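Side-chain contacts in receptor-type adenylate cyclase GRESAG 4.1 (Trypanosoma brucei, PDB 1FX2), which converts ATP to cyclic AMP and diphosphate through the catalytic domain described here, and may act as a receptor for an unknown ligand: residues 18-23 and 36-41; 83-88 and 132-137. All coordinates share one frame; numbering follows the deposited sequence.

Interaction 1 of 2, residues 18-23 and 36-41. With SO4 (sulfate ion), chain B.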
ATOM      1  N   THR A  18      -4.645   0.222 -19.619  1.00  6.97           N
ATOM      2  CA  THR A  18      -3.479   0.946 -20.135  1.00  7.63           C
ATOM      3  C   THR A  18      -3.959   2.135 -20.932  1.00  9.48           C
ATOM      4  O   THR A  18      -5.040   2.136 -21.564  1.00  9.39           O
ATOM      5  CB  THR A  18      -2.576   0.096 -21.052  1.00  8.43           C
ATOM      6  OG1 THR A  18      -3.208  -0.075 -22.332  1.00 10.75           O
ATOM      7  CG2 THR A  18      -2.234  -1.303 -20.439  1.00 10.25           C
ATOM      8  N   ASP A  19      -3.080   3.157 -20.982  1.00  7.27           N
ATOM      9  CA  ASP A  19      -3.312   4.340 -21.842  1.00  6.03           C
ATOM     10  C   ASP A  19      -2.031   4.953 -22.211  1.00  7.20           C
ATOM     11  O   ASP A  19      -1.018   4.921 -21.419  1.00  8.51           O
ATOM     12  CB  ASP A  19      -4.088   5.517 -21.145  1.00  8.31           C
ATOM     13  CG  ASP A  19      -5.569   5.345 -21.179  1.00 16.68           C
ATOM     14  OD1 ASP A  19      -6.185   4.799 -20.222  1.00 15.82           O
ATOM     15  OD2 ASP A  19      -6.186   5.779 -22.150  1.00 11.82           O
ATOM     16  N   ILE A  20      -1.975   5.533 -23.401  1.00  6.87           N
ATOM     17  CA  ILE A  20      -0.816   6.345 -23.762  1.00  7.43           C
ATOM     18  C   ILE A  20      -0.969   7.719 -23.042  1.00  8.94           C
ATOM     19  O   ILE A  20      -2.012   8.358 -23.125  1.00 10.01           O
ATOM     20  CB  ILE A  20      -0.786   6.604 -25.266  1.00  5.57           C
ATOM     21  CG1 ILE A  20      -0.466   5.291 -25.999  1.00  8.97           C
ATOM     22  CG2 ILE A  20       0.330   7.690 -25.592  1.00  9.37           C
ATOM     23  CD1 ILE A  20      -0.686   5.445 -27.537  1.00  9.76           C
ATOM     24  N   GLU A  21      -0.004   8.133 -22.211  0.50  6.45           N
ATOM     25  CA  GLU A  21      -0.119   9.449 -21.547  0.50  4.20           C
ATOM     26  C   GLU A  21       0.025  10.522 -22.638  0.50  5.85           C
ATOM     27  O   GLU A  21       0.891  10.456 -23.505  0.50  7.92           O
ATOM     28  CB  GLU A  21       1.016   9.628 -20.540  0.50  5.47           C
ATOM     29  CG  GLU A  21       0.988  11.033 -19.866  0.50  5.67           C
ATOM     30  CD  GLU A  21       2.131  11.270 -18.890  0.50  7.00           C
ATOM     31  OE1 GLU A  21       3.107  11.992 -19.199  0.50  9.55           O
ATOM     32  OE2 GLU A  21       1.995  10.817 -17.765  0.50  6.55           O
ATOM     33  N   SER A  22      -0.786  11.590 -22.487  1.00  8.04           N
ATOM     34  CA  SER A  22      -0.830  12.787 -23.339  1.00 10.03           C
ATOM     35  C   SER A  22      -1.176  12.490 -24.798  1.00  7.90           C
ATOM     36  O   SER A  22      -0.672  13.135 -25.690  1.00  9.01           O
ATOM     37  CB  SER A  22       0.502  13.538 -23.234  1.00  9.37           C
ATOM     38  OG  SER A  22       0.882  13.731 -21.896  1.00 11.19           O
ATOM     39  N   SER A  23      -2.047  11.494 -25.003  1.00 13.10           N
ATOM     40  CA  SER A  23      -2.418  11.091 -26.353  1.00 16.41           C
ATOM     41  C   SER A  23      -3.040  12.279 -27.157  1.00 10.97           C
ATOM     42  O   SER A  23      -2.657  12.511 -28.324  1.00 13.08           O
ATOM     43  CB  SER A  23      -3.417   9.863 -26.199  1.00 20.10           C
ATOM     44  OG  SER A  23      -3.463   9.202 -27.408  1.00 32.11           O
ATOM     45  N   ASP A  36       1.082   5.296 -37.128  1.00 10.28           N
ATOM     46  CA  ASP A  36       1.997   4.172 -37.146  1.00 10.01           C
ATOM     47  C   ASP A  36       2.508   3.846 -35.708  1.00 10.37           C
ATOM     48  O   ASP A  36       2.646   2.664 -35.413  1.00  9.70           O
ATOM     49  CB  ASP A  36       3.211   4.551 -37.961  1.00 13.53           C
ATOM     50  CG  ASP A  36       2.970   4.556 -39.463  1.00 19.00           C
ATOM     51  OD1 ASP A  36       1.962   4.066 -39.947  1.00 18.29           O
ATOM     52  OD2 ASP A  36       3.878   5.037 -40.176  1.00 22.43           O
ATOM     53  N   ALA A  37       2.670   4.886 -34.874  1.00  8.95           N
ATOM     54  CA  ALA A  37       3.186   4.576 -33.530  1.00  7.43           C
ATOM     55  C   ALA A  37       2.152   3.838 -32.750  1.00  8.85           C
ATOM     56  O   ALA A  37       2.474   2.884 -32.061  1.00  8.83           O
ATOM     57  CB  ALA A  37       3.589   5.842 -32.784  1.00  9.71           C
ATOM     58  N   VAL A  38       0.875   4.263 -32.864  1.00  8.07           N
ATOM     59  CA  VAL A  38      -0.139   3.604 -32.075  1.00  8.83           C
ATOM     60  C   VAL A  38      -0.380   2.201 -32.631  1.00  8.16           C
ATOM     61  O   VAL A  38      -0.609   1.305 -31.885  1.00 10.39           O
ATOM     62  CB  VAL A  38      -1.460   4.421 -31.928  1.00  7.99           C
ATOM     63  CG1 VAL A  38      -2.459   3.718 -30.992  1.00 10.71           C
ATOM     64  CG2 VAL A  38      -1.119   5.841 -31.306  1.00  9.30           C
ATOM     65  N   ALA A  39      -0.360   2.028 -33.966  1.00  9.24           N
ATOM     66  CA  ALA A  39      -0.491   0.683 -34.499  1.00  9.49           C
ATOM     67  C   ALA A  39       0.622  -0.231 -33.976  1.00  9.58           C
ATOM     68  O   ALA A  39       0.319  -1.373 -33.608  1.00 11.39           O
ATOM     69  CB  ALA A  39      -0.466   0.745 -36.038  1.00 12.45           C
ATOM     70  N   ALA A  40       1.850   0.297 -33.814  1.00  9.76           N
ATOM     71  CA  ALA A  40       2.923  -0.563 -33.289  1.00  7.34           C
ATOM     72  C   ALA A  40       2.634  -0.906 -31.814  1.00  9.39           C
ATOM     73  O   ALA A  40       2.916  -2.017 -31.362  1.00 10.50           O
ATOM     74  CB  ALA A  40       4.300   0.096 -33.460  1.00  9.51           C
ATOM     75  N   HIS A  41       2.152   0.120 -31.095  1.00  9.24           N
ATOM     76  CA  HIS A  41       1.742  -0.084 -29.678  1.00  7.27           C
ATOM     77  C   HIS A  41       0.765  -1.234 -29.596  1.00  8.76           C
ATOM     78  O   HIS A  41       0.903  -2.104 -28.743  1.00 10.33           O
ATOM     79  CB  HIS A  41       1.157   1.316 -29.164  1.00  7.23           C
ATOM     80  CG  HIS A  41       0.211   1.228 -28.003  1.00  8.27           C
ATOM     81  ND1 HIS A  41      -1.130   0.910 -28.173  1.00 10.47           N
ATOM     82  CD2 HIS A  41       0.342   1.607 -26.706  1.00  8.59           C
ATOM     83  CE1 HIS A  41      -1.784   1.128 -27.025  1.00 10.34           C
ATOM     84  NE2 HIS A  41      -0.898   1.530 -26.110  1.00  9.73           N
TER
HETATM   85  S   SO4 B1123      -3.899  12.231 -20.342  1.00 17.76           S
HETATM   86  O1  SO4 B1123      -3.857  13.432 -21.141  1.00 23.52           O
HETATM   87  O2  SO4 B1123      -4.865  11.244 -20.835  1.00 18.92           O
HETATM   88  O3  SO4 B1123      -2.577  11.673 -20.237  1.00 14.73           O
HETATM   89  O4  SO4 B1123      -4.311  12.640 -18.974  1.00 27.16           O
HETATM   90  O   HOH W   1      -2.339   1.968 -23.821  1.00 11.15           O
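I20 reaches from strand 13-20 into the notch between V38 and H41, one turn apart on the facing helix. Its CD1 methyl lies 3.8 Å from V38 CG2 and also lies over one face of the H41 ring, a CH-pi contact 4.2 Å from the centroid and 15° off the normal, displaced toward the rim. An extended second torsion (chi2 169°) carries CD1 past CG1, which itself sits 3.8 Å from H41 NE2. This aliphatic wedge is the tight part of the contact and illustrates how a branched residue can bring two side chains of a helix together against a strand.

The other side is looser and wetter. There a water lying in the plane of the imidazole, at its edge, bridges H41 NE2 and T18 OG1, 2.7 Å from each. Beyond the strand, the backbone S22 N makes an almost straight bond (175°) to sulfate O3 at 2.9 Å.

D19, predicted with D62 to bind magnesium, points away from the helix, whereas I20 N is hydrogen-bonded to D62 OD2. I20 is covered further by L132 and by Y99 of helix 94-109, while H41 leans on V134 of strand 134-141, beside strand 13-20.

Interaction 2 of 2, residues 83-88 and 132-137. With SO4 (sulfate ion), chain B.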
ATOM      1  N   LEU A  83       9.116  -2.755 -20.756  1.00  8.40           N
ATOM      2  CA  LEU A  83      10.408  -3.106 -21.331  1.00 10.68           C
ATOM      3  C   LEU A  83      10.378  -3.183 -22.872  1.00  7.20           C
ATOM      4  O   LEU A  83      11.244  -2.565 -23.505  1.00 10.19           O
ATOM      5  CB  LEU A  83      10.909  -4.413 -20.732  1.00  8.71           C
ATOM      6  CG  LEU A  83      11.165  -4.283 -19.221  1.00  9.55           C
ATOM      7  CD1 LEU A  83      11.248  -5.721 -18.622  1.00 12.50           C
ATOM      8  CD2 LEU A  83      12.503  -3.568 -18.960  1.00 11.52           C
ATOM      9  N   CYS A  84       9.424  -3.838 -23.511  0.50  9.16           N
ATOM     10  CA  CYS A  84       9.516  -3.845 -24.961  0.50  7.98           C
ATOM     11  C   CYS A  84       9.207  -2.497 -25.587  0.50 11.50           C
ATOM     12  O   CYS A  84       9.634  -2.187 -26.741  0.50  5.99           O
ATOM     13  CB  CYS A  84       8.701  -4.930 -25.603  0.50 10.49           C
ATOM     14  SG  CYS A  84       7.012  -4.778 -25.358  0.50 15.85           S
ATOM     15  N   PHE A  85       8.383  -1.693 -24.934  1.00  8.58           N
ATOM     16  CA  PHE A  85       8.229  -0.357 -25.502  1.00  9.16           C
ATOM     17  C   PHE A  85       9.535   0.414 -25.407  1.00  6.43           C
ATOM     18  O   PHE A  85       9.912   1.168 -26.355  1.00  8.51           O
ATOM     19  CB  PHE A  85       7.113   0.405 -24.765  1.00  8.35           C
ATOM     20  CG  PHE A  85       5.745   0.149 -25.326  1.00  8.49           C
ATOM     21  CD1 PHE A  85       5.221  -1.125 -25.401  1.00  8.51           C
ATOM     22  CD2 PHE A  85       4.964   1.245 -25.774  1.00  9.22           C
ATOM     23  CE1 PHE A  85       3.906  -1.353 -25.894  1.00  8.63           C
ATOM     24  CE2 PHE A  85       3.670   1.009 -26.283  1.00  9.54           C
ATOM     25  CZ  PHE A  85       3.149  -0.313 -26.323  1.00  8.69           C
ATOM     26  N   LEU A  86      10.304   0.258 -24.329  1.00  6.93           N
ATOM     27  CA  LEU A  86      11.582   0.952 -24.188  1.00  7.44           C
ATOM     28  C   LEU A  86      12.552   0.453 -25.274  1.00  8.59           C
ATOM     29  O   LEU A  86      13.326   1.221 -25.881  1.00  8.38           O
ATOM     30  CB  LEU A  86      12.158   0.646 -22.790  1.00  7.28           C
ATOM     31  CG  LEU A  86      13.635   1.086 -22.637  1.00  8.21           C
ATOM     32  CD1 LEU A  86      13.716   2.684 -22.553  1.00  8.85           C
ATOM     33  CD2 LEU A  86      14.068   0.577 -21.204  1.00 10.45           C
ATOM     34  N   HIS A  87      12.462  -0.846 -25.569  1.00  8.73           N
ATOM     35  CA  HIS A  87      13.401  -1.441 -26.544  1.00 10.25           C
ATOM     36  C   HIS A  87      13.042  -1.205 -27.986  1.00 10.93           C
ATOM     37  O   HIS A  87      13.924  -1.183 -28.853  1.00 14.63           O
ATOM     38  CB  HIS A  87      13.505  -2.936 -26.313  1.00 12.05           C
ATOM     39  CG  HIS A  87      13.954  -3.293 -24.930  1.00 10.90           C
ATOM     40  ND1 HIS A  87      13.649  -4.511 -24.338  1.00 11.40           N
ATOM     41  CD2 HIS A  87      14.586  -2.554 -23.982  1.00 12.13           C
ATOM     42  CE1 HIS A  87      14.084  -4.486 -23.084  1.00  9.94           C
ATOM     43  NE2 HIS A  87      14.665  -3.331 -22.838  1.00 10.58           N
ATOM     44  N   HIS A  88      11.781  -0.905 -28.240  1.00  9.08           N
ATOM     45  CA  HIS A  88      11.304  -0.684 -29.603  1.00  9.12           C
ATOM     46  C   HIS A  88      11.943   0.524 -30.300  1.00  9.20           C
ATOM     47  O   HIS A  88      12.128   1.525 -29.709  1.00 10.74           O
ATOM     48  CB  HIS A  88       9.774  -0.483 -29.566  1.00  9.96           C
ATOM     49  CG  HIS A  88       9.131  -0.335 -30.894  1.00  9.67           C
ATOM     50  ND1 HIS A  88       8.936  -1.432 -31.730  1.00 12.15           N
ATOM     51  CD2 HIS A  88       8.601   0.738 -31.515  1.00  9.99           C
ATOM     52  CE1 HIS A  88       8.306  -0.995 -32.819  1.00 10.83           C
ATOM     53  NE2 HIS A  88       8.093   0.306 -32.720  1.00 12.25           N
ATOM     54  N   LEU A 132       6.480   6.131 -26.919  1.00  7.63           N
ATOM     55  CA  LEU A 132       5.201   6.359 -26.205  1.00  6.20           C
ATOM     56  C   LEU A 132       5.311   5.941 -24.741  1.00  5.75           C
ATOM     57  O   LEU A 132       5.845   4.855 -24.448  1.00  8.27           O
ATOM     58  CB  LEU A 132       4.121   5.479 -26.910  1.00  7.44           C
ATOM     59  CG  LEU A 132       3.839   5.863 -28.342  1.00  8.24           C
ATOM     60  CD1 LEU A 132       2.836   4.799 -28.864  1.00  9.88           C
ATOM     61  CD2 LEU A 132       3.255   7.298 -28.513  1.00  8.92           C
ATOM     62  N   ARG A 133       4.795   6.752 -23.839  1.00  6.43           N
ATOM     63  CA  ARG A 133       4.854   6.408 -22.399  1.00  6.53           C
ATOM     64  C   ARG A 133       3.455   5.943 -21.962  1.00  7.81           C
ATOM     65  O   ARG A 133       2.459   6.718 -22.060  1.00  9.26           O
ATOM     66  CB  ARG A 133       5.281   7.677 -21.603  1.00  7.13           C
ATOM     67  CG  ARG A 133       6.698   8.136 -21.886  1.00  6.56           C
ATOM     68  CD  ARG A 133       6.993   9.405 -21.113  1.00  7.38           C
ATOM     69  NE  ARG A 133       8.375   9.851 -21.464  1.00  7.92           N
ATOM     70  CZ  ARG A 133       8.965  10.834 -20.784  1.00  9.17           C
ATOM     71  NH1 ARG A 133       8.334  11.442 -19.788  1.00 11.15           N
ATOM     72  NH2 ARG A 133      10.168  11.255 -21.188  1.00  7.75           N
ATOM     73  N   VAL A 134       3.367   4.699 -21.570  1.00  6.92           N
ATOM     74  CA  VAL A 134       2.045   4.070 -21.318  1.00  6.34           C
ATOM     75  C   VAL A 134       1.920   3.949 -19.800  1.00  5.58           C
ATOM     76  O   VAL A 134       2.844   3.512 -19.101  1.00  7.16           O
ATOM     77  CB  VAL A 134       2.114   2.661 -21.891  1.00  7.82           C
ATOM     78  CG1 VAL A 134       0.793   1.899 -21.585  1.00  7.53           C
ATOM     79  CG2 VAL A 134       2.244   2.743 -23.424  1.00 10.32           C
ATOM     80  N   ARG A 135       0.765   4.457 -19.315  1.00  5.98           N
ATOM     81  CA  ARG A 135       0.413   4.265 -17.884  1.00  4.82           C
ATOM     82  C   ARG A 135      -0.401   3.014 -17.745  1.00  5.96           C
ATOM     83  O   ARG A 135      -1.169   2.642 -18.644  1.00  6.59           O
ATOM     84  CB  ARG A 135      -0.382   5.480 -17.338  1.00  7.75           C
ATOM     85  CG  ARG A 135      -1.613   5.799 -18.106  1.00  9.02           C
ATOM     86  CD  ARG A 135      -2.460   6.855 -17.246  1.00 11.23           C
ATOM     87  NE  ARG A 135      -3.659   7.224 -17.954  1.00 13.50           N
ATOM     88  CZ  ARG A 135      -3.695   8.251 -18.775  1.00 12.43           C
ATOM     89  NH1 ARG A 135      -2.590   9.009 -18.964  1.00 12.26           N
ATOM     90  NH2 ARG A 135      -4.839   8.542 -19.425  1.00 15.52           N
ATOM     91  N   VAL A 136      -0.184   2.293 -16.627  1.00  6.33           N
ATOM     92  CA  VAL A 136      -0.866   1.005 -16.425  1.00  6.49           C
ATOM     93  C   VAL A 136      -1.367   0.903 -14.992  1.00  6.68           C
ATOM     94  O   VAL A 136      -0.627   1.302 -14.035  1.00  7.68           O
ATOM     95  CB  VAL A 136       0.174  -0.143 -16.641  1.00  6.73           C
ATOM     96  CG1 VAL A 136      -0.482  -1.533 -16.520  1.00  9.00           C
ATOM     97  CG2 VAL A 136       0.824  -0.039 -18.068  1.00  8.12           C
ATOM     98  N   GLY A 137      -2.583   0.359 -14.869  1.00  5.74           N
ATOM     99  CA  GLY A 137      -3.103   0.079 -13.497  1.00  6.31           C
ATOM    100  C   GLY A 137      -3.549  -1.387 -13.469  1.00  7.77           C
ATOM    101  O   GLY A 137      -4.159  -1.884 -14.452  1.00  8.33           O
TER
HETATM  102  S   SO4 B1123      -3.899  12.231 -20.342  1.00 17.76           S
HETATM  103  O1  SO4 B1123      -3.857  13.432 -21.141  1.00 23.52           O
HETATM  104  O2  SO4 B1123      -4.865  11.244 -20.835  1.00 18.92           O
HETATM  105  O3  SO4 B1123      -2.577  11.673 -20.237  1.00 14.73           O
HETATM  106  O4  SO4 B1123      -4.311  12.640 -18.974  1.00 27.16           O
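The carbonyl oxygen of L132 accepts a hydrogen bond from the O2 hydroxyl of a bound dithiothreitol and has the edge of the F85 ring beside it, with F85 CD2 3.9 Å away near the ring plane. F85 is the one residue of segment 83-88 that touches segment 132-137. Its side chain leaves the helix toward the strand, and with CG anti to the carbonyl carbon (chi1 -87°) CE2 packs 3.6 Å from V134 CG2. The two side chains meet at about a right angle, and the methyl approaches the ring obliquely. Contact with L132 is lighter, CD2 to CB being 4.5 Å.

Segment 83-88 ends helix 71-87, the second helix of the ferredoxin-like βαββαβ core of class III cyclases, and segment 132-137 enters the last strand of that core. The pair thus illustrates how an aromatic near the end of such a helix joins its packing on the sheet, to which L81, A78 and Q82 also contribute. M44 and V45 of helix 34-51 also pack on F85, and the dithiothreitol, probably from the crystallisation liquor, may mark a pocket here.

Residues alternate along the strand, and R135 leaves on the face opposite V134. Its chain runs extended from CG to NE and presents the guanidinium edge to the sulfate: NH1 bonds O3 at 3.0 Å and 160°, while NH2 bonds O2, although the position of NH2 is less certain. E168 holds NE by a salt bridge, and its carboxylate and the sulfate probably both help balance the arginine's charge. R133 points away from the helix, making a salt bridge to E103 and a cation-pi contact with W129.

In the fold
Followed from the N terminus, strand 13-20 leads into interaction 1, which closes a short loop containing helix 23-29 and the start of helix 34-51. The chain then adds the hairpin of strands 55-60 and 63-68 before helix 71-87 opens interaction 2, a longer loop closed at strand 134-141. The two loops follow in series, neither nesting nor crossing. They are nevertheless joined in space: strands 13-20 and 134-141 are antiparallel neighbours, probably bonded from D19 O to R135 N and from R133 O to E21 N, and H41 meets F85 with their rings nearly perpendicular. Both helices thereby pack on one sheet, beyond which a single sulfate touches both contacts.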